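Side-chain contacts in glucose-6-phosphate 1-dehydrogenase (Mycobacterium avium, PDB 4LGV), which probably catalyses the oxidation of glucose 6-phosphate to 6-phosphogluconolactone with reduction of NADP+, the entry step of the pentose phosphate pathway: residues H255-L260 and R285-L290; T323-W328 and V333-R338. One frame throughout, in Å; residues are numbered along the deposited sequence. Where two conformers were deposited one is given.

Interaction 1 (H255-L260 and R285-L290)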
ATOM      1  N   HIS A 255      26.210   6.042  19.223  1.00 25.20           N
ATOM      2  CA  HIS A 255      25.466   7.226  18.746  1.00 24.84           C
ATOM      3  C   HIS A 255      24.727   7.018  17.431  1.00 24.22           C
ATOM      4  O   HIS A 255      23.490   7.140  17.377  1.00 23.40           O
ATOM      5  CB  HIS A 255      26.425   8.417  18.635  1.00 25.19           C
ATOM      6  CG  HIS A 255      25.783   9.707  18.219  1.00 25.70           C
ATOM      7  ND1 HIS A 255      24.607  10.161  18.760  1.00 25.72           N
ATOM      8  CD2 HIS A 255      26.181  10.668  17.340  1.00 26.13           C
ATOM      9  CE1 HIS A 255      24.284  11.324  18.212  1.00 25.23           C
ATOM     10  NE2 HIS A 255      25.233  11.666  17.364  1.00 25.32           N
ATOM     11  N   LEU A 256      25.461   6.702  16.369  1.00 23.58           N
ATOM     12  CA  LEU A 256      24.864   6.694  15.056  1.00 23.07           C
ATOM     13  C   LEU A 256      23.947   5.503  14.859  1.00 23.35           C
ATOM     14  O   LEU A 256      22.915   5.631  14.219  1.00 21.53           O
ATOM     15  CB  LEU A 256      25.922   6.770  13.958  1.00 23.30           C
ATOM     16  CG  LEU A 256      26.670   8.072  13.846  1.00 23.62           C
ATOM     17  CD1 LEU A 256      27.659   8.085  12.677  1.00 24.29           C
ATOM     18  CD2 LEU A 256      25.722   9.240  13.685  1.00 24.17           C
ATOM     19  N   LEU A 257      24.324   4.340  15.387  1.00 24.04           N
ATOM     20  CA  LEU A 257      23.410   3.189  15.330  1.00 23.92           C
ATOM     21  C   LEU A 257      22.146   3.433  16.143  1.00 23.24           C
ATOM     22  O   LEU A 257      21.063   3.009  15.759  1.00 22.90           O
ATOM     23  CB  LEU A 257      24.118   1.924  15.787  1.00 24.97           C
ATOM     24  CG  LEU A 257      25.113   1.355  14.758  1.00 25.41           C
ATOM     25  CD1 LEU A 257      25.841   0.141  15.318  1.00 25.57           C
ATOM     26  CD2 LEU A 257      24.378   0.960  13.496  1.00 25.12           C
ATOM     27  N   GLN A 258      22.251   4.169  17.224  1.00 23.36           N
ATOM     28  CA  GLN A 258      21.042   4.532  17.991  1.00 23.81           C
ATOM     29  C   GLN A 258      20.149   5.484  17.176  1.00 21.69           C
ATOM     30  O   GLN A 258      18.949   5.394  17.239  1.00 20.42           O
ATOM     31  CB  GLN A 258      21.421   5.171  19.337  1.00 25.69           C
ATOM     32  CG  GLN A 258      21.943   4.158  20.359  1.00 28.41           C
ATOM     33  CD  GLN A 258      20.849   3.595  21.233  1.00 32.62           C
ATOM     34  OE1 GLN A 258      19.902   4.306  21.616  1.00 36.80           O
ATOM     35  NE2 GLN A 258      20.966   2.315  21.577  1.00 35.57           N
ATOM     36  N   VAL A 259      20.776   6.405  16.448  1.00 20.65           N
ATOM     37  CA  VAL A 259      20.056   7.334  15.572  1.00 20.23           C
ATOM     38  C   VAL A 259      19.324   6.551  14.455  1.00 19.88           C
ATOM     39  O   VAL A 259      18.144   6.770  14.221  1.00 18.80           O
ATOM     40  CB  VAL A 259      20.976   8.366  14.926  1.00 20.45           C
ATOM     41  CG1 VAL A 259      20.320   9.041  13.739  1.00 20.79           C
ATOM     42  CG2 VAL A 259      21.322   9.445  15.929  1.00 20.94           C
ATOM     43  N   LEU A 260      20.035   5.609  13.848  1.00 19.41           N
ATOM     44  CA  LEU A 260      19.426   4.750  12.855  1.00 19.30           C
ATOM     45  C   LEU A 260      18.218   4.035  13.435  1.00 19.16           C
ATOM     46  O   LEU A 260      17.154   3.987  12.823  1.00 19.44           O
ATOM     47  CB  LEU A 260      20.465   3.764  12.333  1.00 19.35           C
ATOM     48  CG  LEU A 260      19.904   2.706  11.413  1.00 19.63           C
ATOM     49  CD1 LEU A 260      19.263   3.381  10.199  1.00 19.35           C
ATOM     50  CD2 LEU A 260      20.989   1.776  10.950  1.00 20.01           C
ATOM     51  N   ARG A 285      18.577  -6.392  16.106  1.00 22.78           N
ATOM     52  CA  ARG A 285      18.519  -7.871  15.956  1.00 23.74           C
ATOM     53  C   ARG A 285      18.280  -8.313  14.529  1.00 22.60           C
ATOM     54  O   ARG A 285      18.512  -9.455  14.212  1.00 23.15           O
ATOM     55  CB  ARG A 285      17.482  -8.473  16.891  1.00 24.45           C
ATOM     56  CG  ARG A 285      18.021  -8.361  18.311  1.00 26.02           C
ATOM     57  CD  ARG A 285      17.119  -8.910  19.371  1.00 27.63           C
ATOM     58  NE  ARG A 285      16.955 -10.339  19.164  1.00 29.18           N
ATOM     59  CZ  ARG A 285      15.966 -11.064  19.663  1.00 30.28           C
ATOM     60  NH1 ARG A 285      15.003 -10.498  20.367  1.00 31.29           N
ATOM     61  NH2 ARG A 285      15.935 -12.366  19.420  1.00 30.23           N
ATOM     62  N   ALA A 286      17.833  -7.415  13.672  1.00 21.77           N
ATOM     63  CA  ALA A 286      17.582  -7.731  12.286  1.00 21.68           C
ATOM     64  C   ALA A 286      18.703  -7.206  11.415  1.00 22.04           C
ATOM     65  O   ALA A 286      18.600  -7.254  10.172  1.00 22.24           O
ATOM     66  CB  ALA A 286      16.245  -7.114  11.814  1.00 21.44           C
ATOM     67  N   MET A 287      19.753  -6.691  12.031  1.00 22.42           N
ATOM     68  CA  MET A 287      20.909  -6.209  11.273  1.00 23.34           C
ATOM     69  C   MET A 287      22.037  -7.249  11.291  1.00 25.00           C
ATOM     70  O   MET A 287      22.467  -7.683  12.332  1.00 25.51           O
ATOM     71  CB  MET A 287      21.460  -4.897  11.875  1.00 23.12           C
ATOM     72  CG  MET A 287      20.489  -3.711  11.804  1.00 22.84           C
ATOM     73  SD  MET A 287      21.077  -2.143  12.466  1.00 23.40           S
ATOM     74  CE  MET A 287      22.353  -1.702  11.266  1.00 23.40           C
ATOM     75  N   PRO A 288      22.563  -7.609  10.127  1.00 25.51           N
ATOM     76  CA  PRO A 288      23.739  -8.448  10.075  1.00 26.16           C
ATOM     77  C   PRO A 288      24.981  -7.662  10.505  1.00 27.49           C
ATOM     78  O   PRO A 288      25.012  -6.437  10.421  1.00 25.87           O
ATOM     79  CB  PRO A 288      23.837  -8.826   8.597  1.00 26.45           C
ATOM     80  CG  PRO A 288      23.196  -7.713   7.865  1.00 26.06           C
ATOM     81  CD  PRO A 288      22.191  -7.082   8.805  1.00 26.04           C
ATOM     82  N   SER A 289      25.991  -8.377  10.957  1.00 28.51           N
ATOM     83  CA  SER A 289      27.266  -7.765  11.252  0.61 30.12           C
ATOM     84  C   SER A 289      27.867  -7.100  10.008  1.00 29.83           C
ATOM     85  O   SER A 289      27.648  -7.536   8.902  1.00 28.93           O
ATOM     86  CB  SER A 289      28.201  -8.809  11.864  0.61 30.93           C
ATOM     87  OG  SER A 289      28.384  -9.890  10.980  0.61 30.04           O
ATOM     88  N   LEU A 290      28.635  -6.048  10.226  1.00 31.37           N
ATOM     89  CA  LEU A 290      29.238  -5.325   9.103  1.00 32.79           C
ATOM     90  C   LEU A 290      30.185  -6.214   8.281  1.00 35.08           C
ATOM     91  O   LEU A 290      30.887  -7.075   8.841  1.00 34.13           O
ATOM     92  CB  LEU A 290      30.009  -4.111   9.592  1.00 33.39           C
ATOM     93  CG  LEU A 290      29.246  -3.034  10.320  1.00 32.57           C
ATOM     94  CD1 LEU A 290      30.204  -1.977  10.781  1.00 32.50           C
ATOM     95  CD2 LEU A 290      28.215  -2.431   9.400  1.00 33.87           C
TER
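L257, in the middle of a helical turn, and M287, in a loop without regular structure, are the backbone points of nearest approach, with their CA atoms 10.5 Å apart. Side chains bridge the gap. The arrangement is helix-on-loop packing inside the C-terminal domain of the glucose-6-phosphate dehydrogenase fold, where helix 246-264 lies against the loop that joins helix 273-284 to strand 295-300. L257 and L260 stand three residues apart, so both project from one side of the helix, and both direct their side chains at the loop. M287 answers both with a single atom, its terminal methyl CE. The methionine chain leaves the backbone beside its own N and runs straight through CG to SD, and then bends at the last torsion (chi3 69°), which turns CE aside to serve both leucines. L260 comes nearly head-on, its branch methyl CD2 meeting M287 CE tip to tip at 3.7 Å. L257 instead runs across the methionine at a slant. The contact is purely apolar and small, about 89 Å² in all. Methionine suits the place because its unbranched, flexible arm spans the gap, while each leucine turns its CD2 methyl to it. All three residues are buried: L260 also leans on I227 of strand 222-230, and L257 on T440 of helix 434-449. That same helix anchors the loop's backbone, since R442 NH2 hydrogen-bonds M287 O, fixing the base from which the methionine arm extends. At the far end of that arm, the second leucine contact is the slacker of the two, L257 CD2 resting 4.0 Å from M287 CE.

Interaction 2 (T323-W328 and V333-R338)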
ATOM      1  N   THR A 323      25.557  -0.939   5.625  1.00 29.50           N
ATOM      2  CA  THR A 323      24.825  -1.905   6.423  1.00 29.21           C
ATOM      3  C   THR A 323      23.375  -2.015   5.906  1.00 28.68           C
ATOM      4  O   THR A 323      23.039  -1.542   4.804  1.00 27.84           O
ATOM      5  CB  THR A 323      24.858  -1.495   7.910  1.00 29.17           C
ATOM      6  OG1 THR A 323      24.207  -2.488   8.686  1.00 27.97           O
ATOM      7  CG2 THR A 323      24.164  -0.172   8.120  1.00 28.60           C
ATOM      8  N   GLU A 324      22.546  -2.715   6.654  1.00 27.05           N
ATOM      9  CA  GLU A 324      21.182  -2.963   6.237  1.00 27.11           C
ATOM     10  C   GLU A 324      20.361  -3.429   7.437  1.00 25.40           C
ATOM     11  O   GLU A 324      20.912  -3.876   8.444  1.00 24.07           O
ATOM     12  CB  GLU A 324      21.114  -4.030   5.118  1.00 28.14           C
ATOM     13  CG  GLU A 324      21.549  -5.391   5.576  1.00 31.14           C
ATOM     14  CD  GLU A 324      21.406  -6.534   4.573  1.00 33.61           C
ATOM     15  OE1 GLU A 324      20.306  -6.790   4.027  1.00 35.33           O
ATOM     16  OE2 GLU A 324      22.412  -7.215   4.402  1.00 35.69           O
ATOM     17  N   ILE A 325      19.051  -3.340   7.297  1.00 23.49           N
ATOM     18  CA  ILE A 325      18.101  -3.855   8.305  1.00 22.38           C
ATOM     19  C   ILE A 325      17.167  -4.840   7.584  1.00 21.53           C
ATOM     20  O   ILE A 325      16.352  -4.441   6.748  1.00 20.81           O
ATOM     21  CB  ILE A 325      17.296  -2.716   8.920  1.00 22.43           C
ATOM     22  CG1 ILE A 325      18.224  -1.745   9.623  1.00 22.38           C
ATOM     23  CG2 ILE A 325      16.279  -3.232   9.911  1.00 22.50           C
ATOM     24  CD1 ILE A 325      17.546  -0.437   9.993  1.00 22.93           C
ATOM     25  N   ASP A 326      17.324  -6.118   7.889  1.00 21.16           N
ATOM     26  CA  ASP A 326      16.712  -7.186   7.103  1.00 20.41           C
ATOM     27  C   ASP A 326      15.363  -7.607   7.665  1.00 19.76           C
ATOM     28  O   ASP A 326      15.185  -8.756   8.096  1.00 19.50           O
ATOM     29  CB  ASP A 326      17.672  -8.385   7.020  1.00 20.78           C
ATOM     30  CG  ASP A 326      17.221  -9.428   6.019  1.00 21.30           C
ATOM     31  OD1 ASP A 326      16.604  -9.098   4.975  1.00 20.59           O
ATOM     32  OD2 ASP A 326      17.504 -10.633   6.308  1.00 23.01           O
ATOM     33  N   ASN A 327      14.400  -6.692   7.617  1.00 19.10           N
ATOM     34  CA  ASN A 327      13.055  -6.991   8.121  1.00 18.71           C
ATOM     35  C   ASN A 327      11.971  -6.556   7.139  1.00 18.56           C
ATOM     36  O   ASN A 327      12.293  -6.160   6.030  1.00 19.13           O
ATOM     37  CB  ASN A 327      12.890  -6.425   9.510  1.00 18.65           C
ATOM     38  CG  ASN A 327      12.795  -4.900   9.548  1.00 18.59           C
ATOM     39  OD1 ASN A 327      12.696  -4.216   8.538  1.00 18.12           O
ATOM     40  ND2 ASN A 327      12.818  -4.362  10.768  1.00 18.63           N
ATOM     41  N   TRP A 328      10.704  -6.638   7.523  1.00 18.54           N
ATOM     42  CA  TRP A 328       9.613  -6.306   6.599  1.00 18.57           C
ATOM     43  C   TRP A 328       9.622  -4.844   6.159  1.00 18.71           C
ATOM     44  O   TRP A 328       9.170  -4.526   5.076  1.00 18.50           O
ATOM     45  CB  TRP A 328       8.263  -6.622   7.205  1.00 18.49           C
ATOM     46  CG  TRP A 328       7.929  -8.079   7.261  1.00 18.87           C
ATOM     47  CD1 TRP A 328       8.728  -9.114   6.922  1.00 19.09           C
ATOM     48  CD2 TRP A 328       6.699  -8.665   7.741  1.00 19.34           C
ATOM     49  NE1 TRP A 328       8.081 -10.304   7.148  1.00 19.34           N
ATOM     50  CE2 TRP A 328       6.828 -10.048   7.635  1.00 19.76           C
ATOM     51  CE3 TRP A 328       5.505  -8.142   8.217  1.00 19.60           C
ATOM     52  CZ2 TRP A 328       5.804 -10.932   8.012  1.00 20.71           C
ATOM     53  CZ3 TRP A 328       4.484  -9.013   8.607  1.00 20.48           C
ATOM     54  CH2 TRP A 328       4.636 -10.382   8.506  1.00 20.99           C
ATOM     55  N   VAL A 333      17.042  -2.238   1.445  1.00 22.71           N
ATOM     56  CA  VAL A 333      17.341  -0.820   1.414  1.00 22.61           C
ATOM     57  C   VAL A 333      18.776  -0.669   1.918  1.00 24.53           C
ATOM     58  O   VAL A 333      19.008  -0.856   3.089  1.00 26.46           O
ATOM     59  CB  VAL A 333      16.374  -0.029   2.303  1.00 22.25           C
ATOM     60  CG1 VAL A 333      16.813   1.418   2.450  1.00 22.74           C
ATOM     61  CG2 VAL A 333      14.970  -0.089   1.751  1.00 21.76           C
ATOM     62  N   PRO A 334      19.736  -0.329   1.046  1.00 24.29           N
ATOM     63  CA  PRO A 334      21.051  -0.116   1.536  1.00 26.14           C
ATOM     64  C   PRO A 334      21.148   1.111   2.431  1.00 26.52           C
ATOM     65  O   PRO A 334      20.576   2.150   2.114  1.00 26.12           O
ATOM     66  CB  PRO A 334      21.896   0.116   0.241  1.00 27.04           C
ATOM     67  CG  PRO A 334      20.993  -0.242  -0.912  1.00 25.99           C
ATOM     68  CD  PRO A 334      19.614  -0.016  -0.382  1.00 25.12           C
ATOM     69  N   ILE A 335      21.898   0.971   3.518  1.00 26.02           N
ATOM     70  CA  ILE A 335      22.127   2.036   4.448  1.00 27.35           C
ATOM     71  C   ILE A 335      23.627   2.360   4.471  1.00 28.48           C
ATOM     72  O   ILE A 335      24.440   1.519   4.814  1.00 29.61           O
ATOM     73  CB  ILE A 335      21.629   1.606   5.835  1.00 26.79           C
ATOM     74  CG1 ILE A 335      20.148   1.230   5.754  1.00 26.64           C
ATOM     75  CG2 ILE A 335      21.875   2.700   6.850  1.00 25.65           C
ATOM     76  CD1 ILE A 335      19.563   0.597   7.001  1.00 27.15           C
ATOM     77  N   PHE A 336      23.978   3.573   4.065  1.00 29.42           N
ATOM     78  CA  PHE A 336      25.350   4.009   4.053  1.00 29.91           C
ATOM     79  C   PHE A 336      25.558   5.023   5.171  1.00 30.05           C
ATOM     80  O   PHE A 336      24.740   5.915   5.396  1.00 29.40           O
ATOM     81  CB  PHE A 336      25.727   4.630   2.687  1.00 30.68           C
ATOM     82  CG  PHE A 336      25.724   3.641   1.543  1.00 28.50           C
ATOM     83  CD1 PHE A 336      26.793   2.807   1.345  1.00 29.29           C
ATOM     84  CD2 PHE A 336      24.671   3.561   0.700  1.00 27.33           C
ATOM     85  CE1 PHE A 336      26.800   1.867   0.318  1.00 29.37           C
ATOM     86  CE2 PHE A 336      24.659   2.659  -0.344  1.00 28.51           C
ATOM     87  CZ  PHE A 336      25.736   1.810  -0.548  1.00 29.06           C
ATOM     88  N   LEU A 337      26.702   4.903   5.820  1.00 31.10           N
ATOM     89  CA  LEU A 337      27.030   5.739   6.936  1.00 31.38           C
ATOM     90  C   LEU A 337      28.458   6.275   6.793  1.00 33.42           C
ATOM     91  O   LEU A 337      29.344   5.531   6.402  1.00 33.61           O
ATOM     92  CB  LEU A 337      26.892   4.910   8.165  1.00 31.80           C
ATOM     93  CG  LEU A 337      27.119   5.599   9.473  1.00 32.22           C
ATOM     94  CD1 LEU A 337      26.305   4.849  10.525  1.00 31.41           C
ATOM     95  CD2 LEU A 337      28.606   5.627   9.802  1.00 34.45           C
ATOM     96  N   ARG A 338      28.641   7.572   7.065  1.00 31.85           N
ATOM     97  CA  ARG A 338      29.952   8.177   7.087  1.00 32.63           C
ATOM     98  C   ARG A 338      30.049   9.113   8.261  1.00 33.82           C
ATOM     99  O   ARG A 338      29.099   9.846   8.592  1.00 33.13           O
ATOM    100  CB  ARG A 338      30.278   8.902   5.798  1.00 32.36           C
ATOM    101  CG  ARG A 338      29.416  10.097   5.507  1.00 32.33           C
ATOM    102  CD  ARG A 338      29.805  10.756   4.191  1.00 31.62           C
ATOM    103  NE  ARG A 338      28.823  11.786   3.842  1.00 32.07           N
ATOM    104  CZ  ARG A 338      28.953  12.652   2.855  1.00 32.90           C
ATOM    105  NH1 ARG A 338      30.033  12.626   2.094  1.00 34.21           N
ATOM    106  NH2 ARG A 338      28.015  13.568   2.632  1.00 32.34           N
TER
HETATM  107  O   HOH W   1      18.010  -2.435   4.928  1.00 27.52           O
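T323 and I335 form an antiparallel, hydrogen-bonded pair with their CA atoms 5.2 Å apart, and here the contact is tight. T323 N gives its hydrogen to I335 O at 2.8 Å, almost straight at 170°. In the return bond, from I335 N to T323 O at 3.0 Å, the donor stands above the carbonyl plane, 38° out of it, so this bond is less in line than its partner. Both side chains lie on the same face of the sheet. T323 places its hydroxyl anti to the backbone N, which leaves its methyl CG2 in the crowded position between N and the carbonyl carbon; from there CG2 packs against I335 CB at 3.8 Å. These beta-branched residues suit an extended backbone. I335 also sends its longer branch past the end of the pairing, where its CD1 lies 3.8 Å from I325 CD1, the two isoleucines meeting at a slant. I325 is further backed by A264 of helix 246-264, which shields this apolar end.

Beyond the pair the chains part, and direct bonding gives way to water. One molecule accepts from I325 N at 2.7 Å and can donate to V333 O at 2.6 Å, bridging the two chains where they part beyond the strand ends. On this looser side E324 touches V333 O merely through its CB, while its carboxylate leads away from the partner segment. Farther out, D326, N327 and W328 turn to the third subunit, where W328 meets the ring of F360 of that subunit. Strands 318-323 and 335-340 are thus successive, neighbouring and antiparallel, a beta hairpin with a long loop, set in the large mixed sheet characteristic of the C-terminal domain of glucose-6-phosphate dehydrogenases.

In the fold
Interactions 1 and 2 have centres about 8 Å apart and follow one another along the chain, and they meet through the loop carrying M287. The methyl that faces the helix in interaction 1 also packs on the last residue of strand 318-323, with M287 CE 3.3 Å from T323 OG1. Beside it, A286 O and D326 N lie 2.9 Å apart, a probable hydrogen bond tying the loop to the hairpin connection. M287 is therefore an apolar bridge from helix 246-264 to the end of that strand. Both contacts reach the third subunit, where A286 packs on F362 and D326 bonds S361, both of that subunit, so the neighbouring loop residues take part in the contact with it.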